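Long-range contacts in catalase-3 (Neurospora crassa, PDB 3EJ6), which catalyses the breakdown of hydrogen peroxide to oxygen and water with a heme cofactor, and so probably protects cells from its toxic effects: residues V6-R11 / H78-S83; L543-G548 / A600-S605. One frame throughout, in Å; residues are numbered along the deposited sequence.

Interaction 1 of 2, residues V6-R11 / H78-S83; sequences VDARQR and HGIFTS
A8 and G79 bring the two backbones nearest, CA to CA 5.6 Å, where the N-terminal arm makes a type I turn from D7 to Q10 and residues 8-11 run at 108° to residues 78-80, on strand 74-83 of the antiparallel catalase β-barrel. An Asx turn shapes the arm, R9 N giving a hydrogen bond to D7 OD1. Alanine suits position 8: its small CB meets G79 O at 3.5 Å and lies alongside H78 CB, while I80 CD1 adds a larger apolar surface. Across the imidazole of H78 runs R9, the two side chains crossing at about a right angle. R9 CD rests over one ring face in a CH-pi contact, 3.5 Å from the centroid, and the bend at chi3 (-40°) then carries the guanidinium past the ring, its plane 62° from the imidazole and H78 NE2 at its edge. Arginine serves here as both an apolar lid and a charge, for its nitrogens form salt bridges with E16 and E328. H78 NE2 also hydrogen-bonds to E328, and F106 meets the ring edge to face, which together probably hold its rotation. An alanine in place of H78 would probably strip R9 CD of its aromatic support and leave E328 without one of its hydrogen-bonding partners. On the remaining ring nitrogen, a water bound to H78 ND1 at 2.8 Å reaches R11 NH2 through a weak bond of 3.5 Å.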
loop_
_atom_site.group_PDB
_atom_site.type_symbol
_atom_site.label_atom_id
_atom_site.label_comp_id
_atom_site.label_asym_id
_atom_site.label_seq_id
_atom_site.Cartn_x
_atom_site.Cartn_y
_atom_site.Cartn_z
ATOM N N VAL A 6 -17.788 0.793 35.401
ATOM C CA VAL A 6 -18.012 1.374 34.077
ATOM C C VAL A 6 -17.601 0.374 32.995
ATOM O O VAL A 6 -16.776 -0.510 33.239
ATOM C CB VAL A 6 -17.220 2.693 33.895
ATOM C CG1 VAL A 6 -15.720 2.421 33.794
ATOM C CG2 VAL A 6 -17.712 3.453 32.670
ATOM N N ASP A 7 -18.188 0.513 31.809
ATOM C CA ASP A 7 -17.820 -0.320 30.666
ATOM C C ASP A 7 -16.432 0.080 30.171
ATOM O O ASP A 7 -16.157 1.261 29.957
ATOM C CB ASP A 7 -18.847 -0.175 29.535
ATOM C CG ASP A 7 -18.732 -1.276 28.485
ATOM O OD1 ASP A 7 -17.623 -1.818 28.284
ATOM O OD2 ASP A 7 -19.760 -1.598 27.853
ATOM N N ALA A 8 -15.567 -0.915 29.999
ATOM C CA ALA A 8 -14.214 -0.694 29.488
ATOM C C ALA A 8 -14.239 -0.231 28.031
ATOM O O ALA A 8 -13.367 0.525 27.603
ATOM C CB ALA A 8 -13.384 -1.962 29.624
ATOM N N ARG A 9 -15.247 -0.681 27.285
ATOM C CA ARG A 9 -15.407 -0.322 25.871
ATOM C C ARG A 9 -16.446 0.788 25.664
ATOM O O ARG A 9 -17.091 0.853 24.615
ATOM C CB ARG A 9 -15.810 -1.557 25.058
ATOM C CG ARG A 9 -15.125 -2.844 25.489
ATOM C CD ARG A 9 -15.190 -3.927 24.419
ATOM N NE ARG A 9 -16.484 -3.975 23.736
ATOM C CZ ARG A 9 -16.732 -3.484 22.520
ATOM N NH1 ARG A 9 -15.780 -2.889 21.806
ATOM N NH2 ARG A 9 -17.952 -3.590 22.009
ATOM N N GLN A 10 -16.594 1.661 26.659
ATOM C CA GLN A 10 -17.579 2.750 26.613
ATOM C C GLN A 10 -17.272 3.743 25.492
ATOM O O GLN A 10 -18.176 4.212 24.803
ATOM C CB GLN A 10 -17.622 3.489 27.958
ATOM C CG GLN A 10 -18.650 4.620 28.040
ATOM C CD GLN A 10 -20.083 4.121 27.993
ATOM O OE1 GLN A 10 -20.466 3.225 28.746
ATOM N NE2 GLN A 10 -20.887 4.707 27.111
ATOM N N ARG A 11 -15.991 4.059 25.324
ATOM C CA ARG A 11 -15.544 5.003 24.296
ATOM C C ARG A 11 -15.716 4.447 22.876
ATOM O O ARG A 11 -15.828 5.209 21.915
ATOM C CB ARG A 11 -14.078 5.382 24.533
ATOM C CG ARG A 11 -13.106 4.260 24.223
ATOM C CD ARG A 11 -11.739 4.479 24.828
ATOM N NE ARG A 11 -10.832 3.408 24.423
ATOM C CZ ARG A 11 -10.677 2.246 25.058
ATOM N NH1 ARG A 11 -11.352 1.967 26.168
ATOM N NH2 ARG A 11 -9.825 1.351 24.576
ATOM N N HIS A 78 -10.822 -6.502 26.670
ATOM C CA HIS A 78 -10.752 -5.227 27.394
ATOM C C HIS A 78 -10.874 -5.435 28.903
ATOM O O HIS A 78 -11.375 -6.465 29.359
ATOM C CB HIS A 78 -11.855 -4.279 26.921
ATOM C CG HIS A 78 -11.767 -3.922 25.470
ATOM N ND1 HIS A 78 -11.433 -2.659 25.032
ATOM C CD2 HIS A 78 -11.974 -4.665 24.357
ATOM C CE1 HIS A 78 -11.437 -2.639 23.710
ATOM N NE2 HIS A 78 -11.762 -3.844 23.276
ATOM N N GLY A 79 -10.421 -4.444 29.668
ATOM C CA GLY A 79 -10.466 -4.515 31.128
ATOM C C GLY A 79 -10.203 -3.189 31.820
ATOM O O GLY A 79 -10.206 -2.132 31.185
ATOM N N ILE A 80 -9.976 -3.260 33.131
ATOM C CA ILE A 80 -9.724 -2.083 33.964
ATOM C C ILE A 80 -8.585 -2.351 34.949
ATOM O O ILE A 80 -8.618 -3.337 35.688
ATOM C CB ILE A 80 -10.979 -1.685 34.784
ATOM C CG1 ILE A 80 -12.151 -1.321 33.864
ATOM C CG2 ILE A 80 -10.667 -0.516 35.713
ATOM C CD1 ILE A 80 -11.899 -0.114 32.982
ATOM N N PHE A 81 -7.583 -1.473 34.949
ATOM C CA PHE A 81 -6.504 -1.519 35.937
ATOM C C PHE A 81 -6.848 -0.610 37.111
ATOM O O PHE A 81 -7.245 0.538 36.916
ATOM C CB PHE A 81 -5.169 -1.082 35.323
ATOM C CG PHE A 81 -4.061 -0.915 36.336
ATOM C CD1 PHE A 81 -3.335 -2.015 36.779
ATOM C CD2 PHE A 81 -3.746 0.340 36.845
ATOM C CE1 PHE A 81 -2.315 -1.867 37.714
ATOM C CE2 PHE A 81 -2.729 0.495 37.782
ATOM C CZ PHE A 81 -2.013 -0.609 38.215
ATOM N N THR A 82 -6.684 -1.132 38.325
ATOM C CA THR A 82 -6.946 -0.375 39.551
ATOM C C THR A 82 -5.673 -0.273 40.389
ATOM O O THR A 82 -5.110 -1.289 40.798
ATOM C CB THR A 82 -8.049 -1.041 40.399
ATOM O OG1 THR A 82 -9.240 -1.184 39.614
ATOM C CG2 THR A 82 -8.360 -0.205 41.634
ATOM N N SER A 83 -5.232 0.957 40.641
ATOM C CA SER A 83 -4.041 1.211 41.451
ATOM C C SER A 83 -4.382 1.124 42.938
ATOM O O SER A 83 -5.414 1.638 43.373
ATOM C CB SER A 83 -3.463 2.591 41.131
ATOM O OG SER A 83 -2.277 2.836 41.868
HETATM O O HOH W 1 -9.925 -1.254 26.890
#

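Interaction 2 of 2, residues L543-G548 / A600-S605; sequences LSTTKG and AERVFS
An irregular loop leaving strand 539-543 runs up against a short helix-like turn at 601-604, the CA atoms of S544 and A600 standing 5.1 Å apart. Both segments follow neighbouring strands of the parallel sheet in the C-terminal domain, whose family belongs to the class I glutamine amidotransferase-like clan, so the contact joins adjacent loops at the same end of an α/β sheet. A small side chain suits the close backbones: A600 CB rests against the L543-S544 peptide, 3.6 Å from L543 O and 3.7 Å from S544 CA. On the side toward helix 618-628, which also packs against both residues, L543 CD2 meets F604 CZ at 3.7 Å, the two side chains crossing nearly at right angles. T545 works with two branches. Its CG2 lies over A600 CA, while OG1, anti to the backbone N (chi1 -178°), lies beside V603 CG1 and finds its hydrogen-bonding partner in E573. At the more exposed end of the contact the extended chain of K547 crosses R602, placing CD over one face of the guanidinium, 3.5 Å above its plane. A long flexible side chain can make this methylene contact although both tips are positive; E573, a weak, long ion-pair partner of R602, may ease the charge slightly. K547 NZ drops nearer the guanidinium plane past the NH2 end, 3.4 Å from R602 NH2, two donors without a hydrogen bond.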
loop_
_atom_site.group_PDB
_atom_site.type_symbol
_atom_site.label_atom_id
_atom_site.label_comp_id
_atom_site.label_asym_id
_atom_site.label_seq_id
_atom_site.Cartn_x
_atom_site.Cartn_y
_atom_site.Cartn_z
ATOM N N LEU A 543 -18.593 -38.579 31.902
ATOM C CA LEU A 543 -18.868 -39.695 30.995
ATOM C C LEU A 543 -20.122 -40.446 31.439
ATOM O O LEU A 543 -20.122 -41.109 32.478
ATOM C CB LEU A 543 -17.675 -40.654 30.924
ATOM C CG LEU A 543 -16.505 -40.209 30.040
ATOM C CD1 LEU A 543 -15.817 -38.979 30.612
ATOM C CD2 LEU A 543 -15.507 -41.343 29.866
ATOM N N SER A 544 -21.182 -40.334 30.642
ATOM C CA SER A 544 -22.465 -40.969 30.942
ATOM C C SER A 544 -22.981 -41.748 29.730
ATOM O O SER A 544 -22.283 -41.882 28.722
ATOM C CB SER A 544 -23.487 -39.911 31.367
ATOM O OG SER A 544 -24.690 -40.509 31.818
ATOM N N THR A 545 -24.201 -42.265 29.847
ATOM C CA THR A 545 -24.854 -42.994 28.760
ATOM C C THR A 545 -26.348 -42.675 28.714
ATOM O O THR A 545 -26.937 -42.255 29.712
ATOM C CB THR A 545 -24.655 -44.520 28.904
ATOM O OG1 THR A 545 -25.263 -45.195 27.795
ATOM C CG2 THR A 545 -25.265 -45.026 30.205
ATOM N N THR A 546 -26.950 -42.883 27.545
ATOM C CA THR A 546 -28.374 -42.597 27.329
ATOM C C THR A 546 -29.306 -43.722 27.797
ATOM O O THR A 546 -30.522 -43.532 27.852
ATOM C CB THR A 546 -28.663 -42.312 25.840
ATOM O OG1 THR A 546 -28.281 -43.443 25.046
ATOM C CG2 THR A 546 -27.898 -41.083 25.371
ATOM N N LYS A 547 -28.737 -44.881 28.128
ATOM C CA LYS A 547 -29.520 -46.053 28.526
ATOM C C LYS A 547 -29.389 -46.356 30.019
ATOM O O LYS A 547 -28.309 -46.229 30.597
ATOM C CB LYS A 547 -29.077 -47.282 27.726
ATOM C CG LYS A 547 -29.030 -47.067 26.221
ATOM C CD LYS A 547 -28.731 -48.363 25.486
ATOM C CE LYS A 547 -28.338 -48.108 24.040
ATOM N NZ LYS A 547 -27.995 -49.366 23.322
ATOM N N GLY A 548 -30.501 -46.754 30.633
ATOM C CA GLY A 548 -30.508 -47.255 32.011
ATOM C C GLY A 548 -30.502 -46.200 33.104
ATOM O O GLY A 548 -30.012 -46.451 34.206
ATOM N N ALA A 600 -22.576 -46.096 33.548
ATOM C CA ALA A 600 -21.895 -45.837 32.276
ATOM C C ALA A 600 -20.641 -46.699 32.095
ATOM O O ALA A 600 -19.653 -46.249 31.510
ATOM C CB ALA A 600 -21.538 -44.360 32.172
ATOM N N GLU A 601 -20.690 -47.933 32.590
ATOM C CA GLU A 601 -19.591 -48.895 32.426
ATOM C C GLU A 601 -19.786 -49.685 31.136
ATOM O O GLU A 601 -18.821 -50.081 30.482
ATOM C CB GLU A 601 -19.520 -49.877 33.601
ATOM C CG GLU A 601 -19.767 -49.266 34.976
ATOM C CD GLU A 601 -21.191 -49.458 35.477
ATOM O OE1 GLU A 601 -21.762 -48.492 36.023
ATOM O OE2 GLU A 601 -21.740 -50.572 35.332
ATOM N N ARG A 602 -21.052 -49.919 30.801
ATOM C CA ARG A 602 -21.456 -50.611 29.568
ATOM C C ARG A 602 -20.775 -50.090 28.295
ATOM O O ARG A 602 -20.531 -50.857 27.362
ATOM C CB ARG A 602 -22.980 -50.534 29.403
ATOM C CG ARG A 602 -23.547 -49.111 29.382
ATOM C CD ARG A 602 -25.056 -49.104 29.180
ATOM N NE ARG A 602 -25.451 -49.842 27.983
ATOM C CZ ARG A 602 -25.306 -49.405 26.732
ATOM N NH1 ARG A 602 -24.771 -48.213 26.477
ATOM N NH2 ARG A 602 -25.701 -50.172 25.721
ATOM N N VAL A 603 -20.476 -48.793 28.264
ATOM C CA VAL A 603 -19.824 -48.164 27.108
ATOM C C VAL A 603 -18.309 -48.412 27.025
ATOM O O VAL A 603 -17.677 -48.040 26.037
ATOM C CB VAL A 603 -20.071 -46.635 27.085
ATOM C CG1 VAL A 603 -21.562 -46.337 27.078
ATOM C CG2 VAL A 603 -19.389 -45.956 28.268
ATOM N N PHE A 604 -17.732 -49.024 28.058
ATOM C CA PHE A 604 -16.288 -49.299 28.097
ATOM C C PHE A 604 -15.913 -50.708 27.625
ATOM O O PHE A 604 -14.759 -50.947 27.262
ATOM C CB PHE A 604 -15.740 -49.072 29.510
ATOM C CG PHE A 604 -15.613 -47.622 29.884
ATOM C CD1 PHE A 604 -16.732 -46.885 30.245
ATOM C CD2 PHE A 604 -14.374 -46.994 29.878
ATOM C CE1 PHE A 604 -16.620 -45.546 30.593
ATOM C CE2 PHE A 604 -14.254 -45.655 30.225
ATOM C CZ PHE A 604 -15.379 -44.930 30.582
ATOM N N SER A 605 -16.873 -51.630 27.635
ATOM C CA SER A 605 -16.605 -53.026 27.279
ATOM C C SER A 605 -17.757 -53.682 26.522
ATOM O O SER A 605 -18.920 -53.310 26.687
ATOM C CB SER A 605 -16.306 -53.837 28.541
ATOM O OG SER A 605 -17.413 -53.829 29.427
#

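Along the chain both segments of interaction 1 come before either segment of interaction 2, and the two contacts belong to different parts of the subunit, with centres 47 Å apart and nearest atoms about 33 Å apart. They share no sheet: residues 78-83 lie on a strand of the antiparallel barrel of the heme-bearing catalase core, whereas 543-548 and 600-605 follow strands 539-543 and 593-596 of the separate parallel sheet in the C-terminal domain. One ties the N-terminal arm to the core, close to a second subunit that touches R9; the other is internal to the extra domain that marks catalase-3 as a large-subunit catalase. Neither lies at an annotated site.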